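Local coordinates for SusD-like protein BACOVA_02651 (Bacteroides ovatus, PDB 5E75), which binds polysaccharide at the surface of the cell and probably captures xyloglucan before its transport into the periplasm for degradation, at residues I357-D362 against R391-I396; R117-F122 against K184-K189; V363-A368 against R412-M417. All blocks are in the same frame, centred on the assembly; numbering follows the deposited sequence.

Contact 1. Residues I357-D362 against R391-I396; sequences ILRLAD and RERAKI
A buried charge network at the start of helix 360-372 brings Arg359 and Arg393 together, where the strand 355-359 gives way to the helix, near the last turn of helix 382-393. Arg359 NH1 lies 3.6 Å from Arg393 NH2, and the two guanidinium planes stand 61° apart, so the groups do not stack. The closeness is paid for by carboxylates from elsewhere in the chain: Glu414 OE2 takes a salt bridge from both nitrogens, Glu243 bridges Arg359 NH1 and Arg393 NH1, and Glu418 holds Arg359 NH2. The acids probably offset the two like charges and restrict the rotation of both guanidinium groups. Arg393 leaves its helix with CG anti to the backbone N (chi1 -170°) and then bends at chi2 and chi3, which carries NH2 across to the other segment. There it also meets the methyl of Ala361, Arg393 NH2 to Ala361 CB 3.9 Å. Beyond the network, Lys395 takes the positive phi of a Schellman motif and folds its amine back, Lys395 NZ to Arg393 O 2.9 Å. With Arg359 at the N-cap position, the arrangement is a buried arginine pair sharing the carboxylates of Glu414 and Glu243, joining the N-terminus of helix 360-372 to helix 382-393.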
ATOM      1  N   ILE A 357       3.645  -5.267   1.039  1.00  8.99           N
ATOM      2  CA  ILE A 357       4.360  -4.175   0.399  1.00  8.49           C
ATOM      3  C   ILE A 357       4.319  -4.365  -1.118  1.00 10.50           C
ATOM      4  O   ILE A 357       4.069  -3.411  -1.859  1.00 11.11           O
ATOM      5  CB  ILE A 357       5.810  -4.056   0.922  1.00  8.61           C
ATOM      6  CG1 ILE A 357       5.796  -3.643   2.394  1.00  9.46           C
ATOM      7  CG2 ILE A 357       6.626  -3.059   0.085  1.00 10.37           C
ATOM      8  CD1 ILE A 357       7.169  -3.696   3.086  1.00 12.31           C
ATOM      9  N   LEU A 358       4.540  -5.599  -1.576  1.00  9.22           N
ATOM     10  CA  LEU A 358       4.451  -5.926  -2.996  1.00  7.88           C
ATOM     11  C   LEU A 358       3.855  -7.316  -3.246  1.00  8.75           C
ATOM     12  O   LEU A 358       4.383  -8.315  -2.743  1.00  9.26           O
ATOM     13  CB  LEU A 358       5.830  -5.863  -3.657  1.00 10.59           C
ATOM     14  CG  LEU A 358       5.853  -6.102  -5.177  1.00 10.91           C
ATOM     15  CD1 LEU A 358       5.171  -4.946  -5.905  1.00 13.41           C
ATOM     16  CD2 LEU A 358       7.278  -6.297  -5.662  1.00 12.86           C
ATOM     17  N   ARG A 359       2.770  -7.372  -4.020  1.00  8.68           N
ATOM     18  CA  ARG A 359       2.231  -8.627  -4.530  1.00  8.25           C
ATOM     19  C   ARG A 359       2.577  -8.822  -6.010  1.00  8.65           C
ATOM     20  O   ARG A 359       2.721  -7.861  -6.764  1.00  9.29           O
ATOM     21  CB  ARG A 359       0.699  -8.661  -4.377  1.00  9.88           C
ATOM     22  CG  ARG A 359       0.240  -8.852  -2.969  1.00  9.34           C
ATOM     23  CD  ARG A 359      -1.192  -9.319  -2.884  1.00  9.73           C
ATOM     24  NE  ARG A 359      -2.224  -8.312  -3.117  1.00  7.83           N
ATOM     25  CZ  ARG A 359      -3.021  -8.267  -4.180  1.00  7.86           C
ATOM     26  NH1 ARG A 359      -2.819  -9.056  -5.231  1.00  8.75           N
ATOM     27  NH2 ARG A 359      -4.013  -7.391  -4.211  1.00  9.25           N
ATOM     28  N   LEU A 360       2.628 -10.077  -6.443  1.00  9.49           N
ATOM     29  CA  LEU A 360       2.893 -10.379  -7.851  1.00  9.21           C
ATOM     30  C   LEU A 360       1.880  -9.711  -8.786  1.00  9.79           C
ATOM     31  O   LEU A 360       2.258  -9.262  -9.879  1.00  9.76           O
ATOM     32  CB  LEU A 360       2.941 -11.895  -8.056  1.00 10.15           C
ATOM     33  CG  LEU A 360       3.341 -12.388  -9.442  1.00  9.97           C
ATOM     34  CD1 LEU A 360       4.780 -12.041  -9.779  1.00 11.06           C
ATOM     35  CD2 LEU A 360       3.104 -13.877  -9.524  1.00 11.42           C
ATOM     36  N   ALA A 361       0.617  -9.594  -8.373  1.00  8.76           N
ATOM     37  CA  ALA A 361      -0.368  -8.959  -9.248  1.00  8.78           C
ATOM     38  C   ALA A 361       0.008  -7.513  -9.563  1.00  9.47           C
ATOM     39  O   ALA A 361      -0.340  -7.008 -10.623  1.00  9.09           O
ATOM     40  CB  ALA A 361      -1.731  -9.004  -8.636  1.00  8.81           C
ATOM     41  N   ASP A 362       0.671  -6.838  -8.633  1.00  8.94           N
ATOM     42  CA  ASP A 362       1.157  -5.472  -8.864  1.00  9.51           C
ATOM     43  C   ASP A 362       2.164  -5.467 -10.018  1.00  8.61           C
ATOM     44  O   ASP A 362       2.142  -4.591 -10.887  1.00  9.53           O
ATOM     45  CB  ASP A 362       1.789  -4.969  -7.563  1.00 10.17           C
ATOM     46  CG  ASP A 362       1.919  -3.476  -7.474  1.00 14.52           C
ATOM     47  OD1 ASP A 362       2.013  -2.795  -8.501  1.00 14.99           O
ATOM     48  OD2 ASP A 362       1.927  -2.982  -6.329  1.00 15.58           O
ATOM     49  N   ARG A 391      -7.408 -10.146 -14.252  1.00  9.43           N
ATOM     50  CA  ARG A 391      -8.844 -10.255 -14.532  1.00  9.93           C
ATOM     51  C   ARG A 391      -9.325 -11.701 -14.352  1.00  9.79           C
ATOM     52  O   ARG A 391     -10.372 -11.963 -13.728  1.00 10.69           O
ATOM     53  CB  ARG A 391      -9.131  -9.839 -15.979  1.00 12.26           C
ATOM     54  CG  ARG A 391      -8.685  -8.432 -16.377  1.00 14.62           C
ATOM     55  CD  ARG A 391      -9.644  -7.359 -15.933  1.00 12.46           C
ATOM     56  NE  ARG A 391     -10.969  -7.480 -16.559  1.00 12.33           N
ATOM     57  CZ  ARG A 391     -11.961  -6.625 -16.343  1.00 12.78           C
ATOM     58  NH1 ARG A 391     -11.783  -5.570 -15.559  1.00 11.97           N
ATOM     59  NH2 ARG A 391     -13.143  -6.803 -16.931  1.00 11.44           N
ATOM     60  N   GLU A 392      -8.593 -12.629 -14.958  1.00 10.66           N
ATOM     61  CA  GLU A 392      -8.938 -14.046 -14.924  1.00 10.76           C
ATOM     62  C   GLU A 392      -8.973 -14.575 -13.488  1.00 10.26           C
ATOM     63  O   GLU A 392      -9.868 -15.333 -13.110  1.00 12.31           O
ATOM     64  CB  GLU A 392      -7.927 -14.839 -15.754  1.00 15.27           C
ATOM     65  CG  GLU A 392      -8.190 -16.314 -15.889  1.00 16.59           C
ATOM     66  CD  GLU A 392      -7.252 -16.925 -16.896  1.00 19.18           C
ATOM     67  OE1 GLU A 392      -6.030 -16.701 -16.773  1.00 17.45           O
ATOM     68  OE2 GLU A 392      -7.739 -17.582 -17.847  1.00 21.52           O
ATOM     69  N   ARG A 393      -7.999 -14.177 -12.669  1.00 10.53           N
ATOM     70  CA  ARG A 393      -7.973 -14.638 -11.292  1.00 10.39           C
ATOM     71  C   ARG A 393      -9.192 -14.139 -10.509  1.00 10.50           C
ATOM     72  O   ARG A 393      -9.716 -14.854  -9.647  1.00 10.62           O
ATOM     73  CB  ARG A 393      -6.660 -14.215 -10.613  1.00 11.74           C
ATOM     74  CG  ARG A 393      -6.420 -14.859  -9.252  1.00 10.31           C
ATOM     75  CD  ARG A 393      -6.939 -14.017  -8.061  1.00  9.44           C
ATOM     76  NE  ARG A 393      -6.179 -12.782  -7.907  1.00  9.16           N
ATOM     77  CZ  ARG A 393      -4.985 -12.714  -7.325  1.00  8.92           C
ATOM     78  NH1 ARG A 393      -4.426 -13.796  -6.800  1.00  9.60           N
ATOM     79  NH2 ARG A 393      -4.333 -11.558  -7.267  1.00  9.12           N
ATOM     80  N   ALA A 394      -9.651 -12.933 -10.845  1.00 11.19           N
ATOM     81  CA  ALA A 394     -10.867 -12.364 -10.256  1.00 10.64           C
ATOM     82  C   ALA A 394     -12.146 -12.990 -10.824  1.00 12.85           C
ATOM     83  O   ALA A 394     -13.237 -12.672 -10.363  1.00 12.29           O
ATOM     84  CB  ALA A 394     -10.897 -10.858 -10.466  1.00 10.60           C
ATOM     85  N   LYS A 395     -11.988 -13.863 -11.818  1.00 12.85           N
ATOM     86  CA  LYS A 395     -13.096 -14.565 -12.484  1.00 13.38           C
ATOM     87  C   LYS A 395     -14.026 -13.604 -13.237  1.00 14.24           C
ATOM     88  O   LYS A 395     -15.237 -13.818 -13.310  1.00 14.78           O
ATOM     89  CB  LYS A 395     -13.861 -15.465 -11.508  1.00 15.13           C
ATOM     90  CG  LYS A 395     -12.997 -16.328 -10.574  1.00 21.72           C
ATOM     91  CD  LYS A 395     -12.112 -17.330 -11.289  1.00 28.63           C
ATOM     92  CE  LYS A 395     -11.326 -18.236 -10.305  1.00 28.05           C
ATOM     93  NZ  LYS A 395      -9.930 -17.760  -9.922  1.00 24.66           N
ATOM     94  N   ILE A 396     -13.455 -12.553 -13.814  1.00 12.28           N
ATOM     95  CA  ILE A 396     -14.186 -11.657 -14.691  1.00 11.39           C
ATOM     96  C   ILE A 396     -13.576 -11.643 -16.098  1.00 12.34           C
ATOM     97  O   ILE A 396     -12.494 -12.194 -16.343  1.00 12.99           O
ATOM     98  CB  ILE A 396     -14.308 -10.226 -14.098  1.00 11.27           C
ATOM     99  CG1 ILE A 396     -12.943  -9.525 -13.997  1.00 11.58           C
ATOM    100  CG2 ILE A 396     -15.009 -10.296 -12.735  1.00 12.44           C
ATOM    101  CD1 ILE A 396     -13.056  -8.100 -13.507  1.00 11.79           C
TER

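Contact 2. Residues R117-F122 against K184-K189; sequences RACAYF and KGILAK. With EDO (1,2-ethanediol), chain C.
Cys119 and Phe122 of helix 103-125 meet Ile186 and Lys189 of helix 180-195, with a molecule of 1,2-ethanediol, probably from the crystallisation liquor, between them. Cys119 comes first: its thiol touches the end of the isoleucine, Cys119 SG to Ile186 CD1 4.2 Å, and its carbonyl accepts a hydrogen bond from the diol, EDO O2 to Cys119 O 3.0 Å. One turn on, a chi1 of -170° turns the ring of Phe122 away from its backbone N and across to the second helix, where Phe122 CZ reaches Lys189 O at 3.9 Å. The same ring borders the diol, Phe122 CD2 to EDO O2 3.5 Å, while Ile186 CD1 meets EDO C1 at 3.6 Å. Lys189 NZ to EDO O1, 3.3 Å, adds a weak hold, although the amine has its salt bridge with Asp362; Arg126 also hydrogen-bonds the diol. With an alanine at Phe122, the lost ring would probably open a gap beside Lys189 and strip one wall from the diol site. Around this pair, Ala118 rests on helix 151-168, Tyr121 on helix 70-95 as well as 151-168, and Leu187 and Ala188 on helix 205-221, in the largely helical, TPR-like part of the SusD-family chain.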
ATOM      1  N   ARG A 117      15.242   0.427   2.770  1.00  9.05           N
ATOM      2  CA  ARG A 117      15.504   1.853   2.672  1.00  8.89           C
ATOM      3  C   ARG A 117      14.903   2.424   1.384  1.00  8.35           C
ATOM      4  O   ARG A 117      14.300   3.506   1.390  1.00  8.93           O
ATOM      5  CB  ARG A 117      17.016   2.097   2.731  1.00  8.04           C
ATOM      6  CG  ARG A 117      17.416   3.567   2.796  1.00  9.33           C
ATOM      7  CD  ARG A 117      18.880   3.753   3.113  1.00  8.95           C
ATOM      8  NE  ARG A 117      19.754   3.329   2.046  1.00  9.55           N
ATOM      9  CZ  ARG A 117      21.079   3.281   2.156  1.00 11.29           C
ATOM     10  NH1 ARG A 117      21.686   3.632   3.290  1.00 12.58           N
ATOM     11  NH2 ARG A 117      21.798   2.899   1.123  1.00 12.51           N
ATOM     12  N   ALA A 118      15.034   1.683   0.293  1.00  7.97           N
ATOM     13  CA  ALA A 118      14.453   2.084  -0.978  1.00  7.81           C
ATOM     14  C   ALA A 118      12.942   2.163  -0.885  1.00  7.97           C
ATOM     15  O   ALA A 118      12.336   3.123  -1.353  1.00  8.31           O
ATOM     16  CB  ALA A 118      14.863   1.121  -2.093  1.00  8.79           C
ATOM     17  N   CYS A 119      12.317   1.156  -0.291  1.00  8.47           N
ATOM     18  CA  CYS A 119      10.880   1.200  -0.136  1.00  8.71           C
ATOM     19  C   CYS A 119      10.410   2.383   0.692  1.00  8.80           C
ATOM     20  O   CYS A 119       9.418   3.028   0.345  1.00  8.73           O
ATOM     21  CB  CYS A 119      10.357  -0.097   0.475  1.00  9.80           C
ATOM     22  SG  CYS A 119      10.465  -1.559  -0.616  1.00 10.82           S
ATOM     23  N   ALA A 120      11.076   2.658   1.797  1.00  8.00           N
ATOM     24  CA  ALA A 120      10.722   3.787   2.633  1.00  8.11           C
ATOM     25  C   ALA A 120      10.819   5.100   1.861  1.00  8.08           C
ATOM     26  O   ALA A 120       9.898   5.907   1.906  1.00  8.80           O
ATOM     27  CB  ALA A 120      11.595   3.811   3.883  1.00  9.33           C
ATOM     28  N   TYR A 121      11.922   5.307   1.151  1.00  8.09           N
ATOM     29  CA  TYR A 121      12.080   6.533   0.378  1.00  8.32           C
ATOM     30  C   TYR A 121      11.068   6.609  -0.761  1.00  7.93           C
ATOM     31  O   TYR A 121      10.593   7.688  -1.078  1.00  7.82           O
ATOM     32  CB  TYR A 121      13.521   6.730  -0.123  1.00  8.64           C
ATOM     33  CG  TYR A 121      14.424   7.368   0.897  1.00  8.85           C
ATOM     34  CD1 TYR A 121      14.155   8.630   1.388  1.00 11.12           C
ATOM     35  CD2 TYR A 121      15.537   6.706   1.402  1.00  9.74           C
ATOM     36  CE1 TYR A 121      14.956   9.228   2.335  1.00 10.83           C
ATOM     37  CE2 TYR A 121      16.352   7.303   2.348  1.00  9.38           C
ATOM     38  CZ  TYR A 121      16.065   8.562   2.815  1.00  9.96           C
ATOM     39  OH  TYR A 121      16.879   9.152   3.774  1.00 10.21           O
ATOM     40  N   PHE A 122      10.712   5.480  -1.367  1.00  8.16           N
ATOM     41  CA  PHE A 122       9.735   5.506  -2.458  1.00  7.48           C
ATOM     42  C   PHE A 122       8.348   5.870  -1.945  1.00  9.93           C
ATOM     43  O   PHE A 122       7.605   6.609  -2.618  1.00  9.37           O
ATOM     44  CB  PHE A 122       9.747   4.169  -3.209  1.00  7.88           C
ATOM     45  CG  PHE A 122       8.955   4.147  -4.517  1.00  8.24           C
ATOM     46  CD1 PHE A 122       8.949   5.206  -5.417  1.00  8.37           C
ATOM     47  CD2 PHE A 122       8.264   3.010  -4.860  1.00  8.80           C
ATOM     48  CE1 PHE A 122       8.235   5.111  -6.603  1.00  7.25           C
ATOM     49  CE2 PHE A 122       7.554   2.922  -6.051  1.00  9.01           C
ATOM     50  CZ  PHE A 122       7.547   3.964  -6.906  1.00  8.68           C
ATOM     51  N   LYS A 184      13.418  -6.623  -8.103  1.00  9.13           N
ATOM     52  CA  LYS A 184      13.148  -6.321  -9.499  1.00  8.73           C
ATOM     53  C   LYS A 184      11.732  -5.750  -9.679  1.00  8.61           C
ATOM     54  O   LYS A 184      11.526  -4.831 -10.477  1.00  9.77           O
ATOM     55  CB  LYS A 184      13.304  -7.568 -10.366  1.00  9.62           C
ATOM     56  CG  LYS A 184      14.721  -8.079 -10.500  1.00 11.50           C
ATOM     57  CD  LYS A 184      14.806  -9.371 -11.312  1.00 12.91           C
ATOM     58  CE  LYS A 184      16.267  -9.784 -11.505  1.00 14.45           C
ATOM     59  NZ  LYS A 184      16.386 -11.119 -12.173  1.00 16.28           N
ATOM     60  N   GLY A 185      10.762  -6.287  -8.945  1.00  8.55           N
ATOM     61  CA  GLY A 185       9.393  -5.800  -9.026  1.00  9.14           C
ATOM     62  C   GLY A 185       9.247  -4.364  -8.555  1.00  9.96           C
ATOM     63  O   GLY A 185       8.575  -3.545  -9.199  1.00 10.17           O
ATOM     64  N   ILE A 186       9.871  -4.040  -7.423  1.00  9.05           N
ATOM     65  CA  ILE A 186       9.853  -2.656  -6.943  1.00  9.38           C
ATOM     66  C   ILE A 186      10.567  -1.740  -7.938  1.00 10.05           C
ATOM     67  O   ILE A 186      10.097  -0.654  -8.240  1.00  9.15           O
ATOM     68  CB  ILE A 186      10.485  -2.510  -5.530  1.00  9.91           C
ATOM     69  CG1 ILE A 186       9.748  -3.388  -4.505  1.00 14.43           C
ATOM     70  CG2 ILE A 186      10.497  -1.050  -5.077  1.00 10.52           C
ATOM     71  CD1 ILE A 186       8.443  -2.892  -4.050  1.00 17.22           C
ATOM     72  N   LEU A 187      11.707  -2.186  -8.458  1.00  8.72           N
ATOM     73  CA  LEU A 187      12.455  -1.379  -9.406  1.00  8.83           C
ATOM     74  C   LEU A 187      11.656  -1.082 -10.682  1.00  7.66           C
ATOM     75  O   LEU A 187      11.687   0.040 -11.195  1.00  8.91           O
ATOM     76  CB  LEU A 187      13.804  -2.047  -9.706  1.00  9.93           C
ATOM     77  CG  LEU A 187      14.782  -1.278 -10.585  1.00 10.12           C
ATOM     78  CD1 LEU A 187      15.057   0.114 -10.028  1.00 10.52           C
ATOM     79  CD2 LEU A 187      16.076  -2.075 -10.657  1.00 12.66           C
ATOM     80  N   ALA A 188      10.880  -2.064 -11.142  1.00  9.14           N
ATOM     81  CA  ALA A 188       9.999  -1.836 -12.280  1.00  7.73           C
ATOM     82  C   ALA A 188       8.995  -0.725 -11.962  1.00  9.34           C
ATOM     83  O   ALA A 188       8.741   0.161 -12.803  1.00 10.10           O
ATOM     84  CB  ALA A 188       9.285  -3.108 -12.661  1.00  9.76           C
ATOM     85  N   LYS A 189       8.423  -0.768 -10.757  1.00  8.82           N
ATOM     86  CA  LYS A 189       7.462   0.246 -10.326  1.00  8.64           C
ATOM     87  C   LYS A 189       8.104   1.627 -10.256  1.00  7.92           C
ATOM     88  O   LYS A 189       7.490   2.630 -10.607  1.00  9.35           O
ATOM     89  CB  LYS A 189       6.833  -0.110  -8.971  1.00 10.24           C
ATOM     90  CG  LYS A 189       5.944  -1.329  -8.993  1.00 13.64           C
ATOM     91  CD  LYS A 189       5.310  -1.572  -7.643  1.00 13.54           C
ATOM     92  CE  LYS A 189       4.424  -0.433  -7.207  1.00 13.49           C
ATOM     93  NZ  LYS A 189       3.634  -0.829  -5.991  1.00 17.59           N
TER
HETATM   94  C1  EDO C 602       6.734   0.185  -3.270  1.00 19.77           C
HETATM   95  O1  EDO C 602       5.438   0.638  -3.651  1.00 23.84           O
HETATM   96  C2  EDO C 602       7.006   0.496  -1.804  1.00 21.04           C
HETATM   97  O2  EDO C 602       7.521   1.820  -1.643  1.00 15.39           O

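Contact 3. Residues V363-A368 against R412-M417; sequences VYLTYA and RVEFGM
Leu365 meets Phe415 and Glu414 where two helices of the SusD-family fold, 360-372 and 404-415, pack in the protein interior. The nearest backbones are those of Leu365 and Glu414, whose CA atoms are 9.5 Å apart, so side chains alone bridge the gap and no hydrogen bond crosses it. From Leu365 CB, which points toward the other helix, the chain passes through CG to an extended branch, chi2 at 175° putting CD1 at the far end. CB and CG themselves have no partner within 4.2 Å in 412-417; CD1 makes the contact. This methyl touches the aromatic ring, Leu365 CD1 to Phe415 CE2 3.9 Å, and also the root of the glutamate, Leu365 CD1 to Glu414 CB 4.2 Å. It thus lodges against two consecutive residues, one through an aromatic carbon and one through an aliphatic carbon. The leucine and phenylalanine side chains run antiparallel past one another, meeting near their ends, and the methyl approaches the ring obliquely. Elsewhere on its surface Leu365 packs against Phe387 of helix 382-393, so this third helix shares the same apolar interior.

Glu414 divides its character along its length. Its CB serves the apolar contact, while the buried carboxylate is satisfied by arginines: OE1 by Arg299, and OE2 by the arginine pair of contact 1. Several positive partners around one carboxylate would be expected to favour its ionised form. Nearer the backbone, chi1 of -176° sets CG opposite the backbone N and over the neighbouring ring: Glu414 CG stands 3.6 Å above the plane of the Phe415 ring, offset toward its rim.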
ATOM      1  N   VAL A 363       3.068  -6.441 -10.016  1.00  7.97           N
ATOM      2  CA  VAL A 363       4.062  -6.522 -11.074  1.00  9.00           C
ATOM      3  C   VAL A 363       3.369  -6.801 -12.413  1.00  9.75           C
ATOM      4  O   VAL A 363       3.767  -6.236 -13.434  1.00 10.04           O
ATOM      5  CB  VAL A 363       5.179  -7.553 -10.765  1.00  9.13           C
ATOM      6  CG1 VAL A 363       6.276  -7.468 -11.789  1.00 11.02           C
ATOM      7  CG2 VAL A 363       5.757  -7.323  -9.382  1.00 11.29           C
ATOM      8  N   TYR A 364       2.337  -7.644 -12.403  1.00  8.65           N
ATOM      9  CA  TYR A 364       1.568  -7.903 -13.632  1.00  9.57           C
ATOM     10  C   TYR A 364       0.981  -6.612 -14.182  1.00 11.42           C
ATOM     11  O   TYR A 364       1.086  -6.319 -15.378  1.00 10.12           O
ATOM     12  CB  TYR A 364       0.429  -8.907 -13.378  1.00  8.83           C
ATOM     13  CG  TYR A 364       0.833 -10.377 -13.252  1.00  9.29           C
ATOM     14  CD1 TYR A 364       2.148 -10.756 -13.030  1.00 10.69           C
ATOM     15  CD2 TYR A 364      -0.118 -11.391 -13.368  1.00  9.65           C
ATOM     16  CE1 TYR A 364       2.497 -12.101 -12.931  1.00 10.46           C
ATOM     17  CE2 TYR A 364       0.231 -12.714 -13.264  1.00  9.08           C
ATOM     18  CZ  TYR A 364       1.533 -13.071 -13.044  1.00 10.29           C
ATOM     19  OH  TYR A 364       1.817 -14.419 -12.982  1.00 11.87           O
ATOM     20  N   LEU A 365       0.329  -5.840 -13.322  1.00  9.02           N
ATOM     21  CA  LEU A 365      -0.306  -4.614 -13.773  1.00  8.68           C
ATOM     22  C   LEU A 365       0.709  -3.536 -14.149  1.00  8.60           C
ATOM     23  O   LEU A 365       0.485  -2.762 -15.077  1.00  9.86           O
ATOM     24  CB  LEU A 365      -1.305  -4.082 -12.722  1.00  9.57           C
ATOM     25  CG  LEU A 365      -2.505  -4.984 -12.454  1.00  9.77           C
ATOM     26  CD1 LEU A 365      -3.344  -4.430 -11.327  1.00 12.99           C
ATOM     27  CD2 LEU A 365      -3.355  -5.157 -13.666  1.00 11.86           C
ATOM     28  N   THR A 366       1.831  -3.496 -13.434  1.00  8.91           N
ATOM     29  CA  THR A 366       2.929  -2.576 -13.771  1.00  9.42           C
ATOM     30  C   THR A 366       3.507  -2.884 -15.148  1.00  9.75           C
ATOM     31  O   THR A 366       3.754  -1.980 -15.947  1.00  9.54           O
ATOM     32  CB  THR A 366       4.038  -2.634 -12.687  1.00  9.16           C
ATOM     33  OG1 THR A 366       3.501  -2.125 -11.463  1.00 10.45           O
ATOM     34  CG2 THR A 366       5.274  -1.802 -13.036  1.00 10.30           C
ATOM     35  N   TYR A 367       3.694  -4.160 -15.441  1.00  9.61           N
ATOM     36  CA  TYR A 367       4.175  -4.555 -16.755  1.00  8.87           C
ATOM     37  C   TYR A 367       3.193  -4.087 -17.841  1.00  8.88           C
ATOM     38  O   TYR A 367       3.600  -3.505 -18.853  1.00  9.87           O
ATOM     39  CB  TYR A 367       4.353  -6.077 -16.794  1.00 10.50           C
ATOM     40  CG  TYR A 367       4.957  -6.647 -18.065  1.00 11.02           C
ATOM     41  CD1 TYR A 367       5.766  -5.884 -18.894  1.00 11.88           C
ATOM     42  CD2 TYR A 367       4.720  -7.963 -18.413  1.00 10.03           C
ATOM     43  CE1 TYR A 367       6.314  -6.418 -20.056  1.00 11.81           C
ATOM     44  CE2 TYR A 367       5.260  -8.504 -19.573  1.00 13.71           C
ATOM     45  CZ  TYR A 367       6.056  -7.724 -20.384  1.00 12.41           C
ATOM     46  OH  TYR A 367       6.584  -8.269 -21.538  1.00 14.10           O
ATOM     47  N   ALA A 368       1.897  -4.308 -17.625  1.00  9.07           N
ATOM     48  CA  ALA A 368       0.898  -3.878 -18.589  1.00  9.06           C
ATOM     49  C   ALA A 368       0.971  -2.378 -18.844  1.00 10.37           C
ATOM     50  O   ALA A 368       0.918  -1.917 -19.990  1.00  9.73           O
ATOM     51  CB  ALA A 368      -0.510  -4.267 -18.124  1.00  9.42           C
ATOM     52  N   ARG A 412      -7.186   0.015  -8.630  1.00  7.87           N
ATOM     53  CA  ARG A 412      -7.997   0.357  -7.467  1.00  7.75           C
ATOM     54  C   ARG A 412      -8.691  -0.868  -6.893  1.00  8.26           C
ATOM     55  O   ARG A 412      -8.675  -1.070  -5.668  1.00  8.70           O
ATOM     56  CB  ARG A 412      -9.017   1.456  -7.796  1.00  9.24           C
ATOM     57  CG  ARG A 412      -8.397   2.826  -8.005  1.00  7.89           C
ATOM     58  CD  ARG A 412      -9.421   3.939  -8.161  1.00  8.50           C
ATOM     59  NE  ARG A 412     -10.151   4.146  -6.911  1.00  9.02           N
ATOM     60  CZ  ARG A 412     -11.267   4.866  -6.782  1.00  9.57           C
ATOM     61  NH1 ARG A 412     -11.828   5.480  -7.825  1.00  9.67           N
ATOM     62  NH2 ARG A 412     -11.849   4.949  -5.592  1.00  9.47           N
ATOM     63  N   VAL A 413      -9.313  -1.685  -7.753  1.00  8.39           N
ATOM     64  CA  VAL A 413     -10.045  -2.843  -7.278  1.00  8.60           C
ATOM     65  C   VAL A 413      -9.132  -4.000  -6.862  1.00  9.32           C
ATOM     66  O   VAL A 413      -9.474  -4.750  -5.958  1.00  9.96           O
ATOM     67  CB  VAL A 413     -11.148  -3.351  -8.272  1.00  8.80           C
ATOM     68  CG1 VAL A 413     -12.215  -2.297  -8.526  1.00 11.17           C
ATOM     69  CG2 VAL A 413     -10.584  -3.785  -9.575  1.00  9.86           C
ATOM     70  N   GLU A 414      -7.979  -4.143  -7.486  1.00  7.61           N
ATOM     71  CA  GLU A 414      -7.051  -5.184  -7.068  1.00  8.24           C
ATOM     72  C   GLU A 414      -6.467  -4.869  -5.696  1.00  8.65           C
ATOM     73  O   GLU A 414      -6.268  -5.788  -4.889  1.00  8.54           O
ATOM     74  CB  GLU A 414      -5.946  -5.356  -8.109  1.00  8.35           C
ATOM     75  CG  GLU A 414      -4.967  -6.487  -7.808  1.00  8.23           C
ATOM     76  CD  GLU A 414      -5.574  -7.865  -7.795  1.00  9.22           C
ATOM     77  OE1 GLU A 414      -6.654  -8.079  -8.403  1.00  8.64           O
ATOM     78  OE2 GLU A 414      -4.949  -8.768  -7.190  1.00  9.14           O
ATOM     79  N   PHE A 415      -6.234  -3.588  -5.410  1.00  7.73           N
ATOM     80  CA  PHE A 415      -5.447  -3.201  -4.223  1.00  8.26           C
ATOM     81  C   PHE A 415      -6.220  -2.405  -3.174  1.00  9.06           C
ATOM     82  O   PHE A 415      -5.625  -1.817  -2.275  1.00  8.77           O
ATOM     83  CB  PHE A 415      -4.143  -2.484  -4.617  1.00  8.15           C
ATOM     84  CG  PHE A 415      -3.269  -3.323  -5.469  1.00  7.72           C
ATOM     85  CD1 PHE A 415      -2.664  -4.444  -4.933  1.00 11.94           C
ATOM     86  CD2 PHE A 415      -3.087  -3.041  -6.798  1.00  9.60           C
ATOM     87  CE1 PHE A 415      -1.907  -5.271  -5.738  1.00 12.43           C
ATOM     88  CE2 PHE A 415      -2.314  -3.842  -7.593  1.00 12.67           C
ATOM     89  CZ  PHE A 415      -1.732  -4.954  -7.062  1.00 12.19           C
ATOM     90  N   GLY A 416      -7.544  -2.400  -3.260  1.00  8.02           N
ATOM     91  CA  GLY A 416      -8.346  -1.701  -2.270  1.00  8.21           C
ATOM     92  C   GLY A 416      -8.038  -2.154  -0.854  1.00  8.63           C
ATOM     93  O   GLY A 416      -7.904  -3.351  -0.589  1.00  8.23           O
ATOM     94  N   MET A 417      -7.906  -1.185   0.056  1.00  9.02           N
ATOM     95  CA  MET A 417      -7.627  -1.460   1.475  1.00  7.98           C
ATOM     96  C   MET A 417      -6.298  -2.181   1.693  1.00  9.41           C
ATOM     97  O   MET A 417      -6.098  -2.831   2.707  1.00 10.38           O
ATOM     98  CB  MET A 417      -8.800  -2.196   2.150  1.00  8.31           C
ATOM     99  CG  MET A 417     -10.108  -1.401   2.172  1.00 10.49           C
ATOM    100  SD  MET A 417      -9.945   0.300   2.752  1.00  9.85           S
ATOM    101  CE  MET A 417      -9.036   0.060   4.296  1.00 11.24           C
TER

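How the contacts relate
Contacts 1 and 3 are close neighbours, their centres about 7 Å apart, and share helix 360-372. Glu414 of contact 3 joins them, since its OE2 lies 2.9 Å from Arg359 NH1 and 2.9 Å from Arg393 NH2; Phe415 CZ also packs on Asp362 N at 3.4 Å. Contact 2, about 19 Å from contact 1 between centres, comes much earlier in the chain, yet Asp362 OD2 takes a salt bridge from Lys189 NZ at 2.8 Å. Its link to contact 3 is packing, with Lys189 CG 3.6 Å from Thr366 OG1. Helix 360-372 and the strand before it therefore join all three, and Lys189 also borders the bound diol.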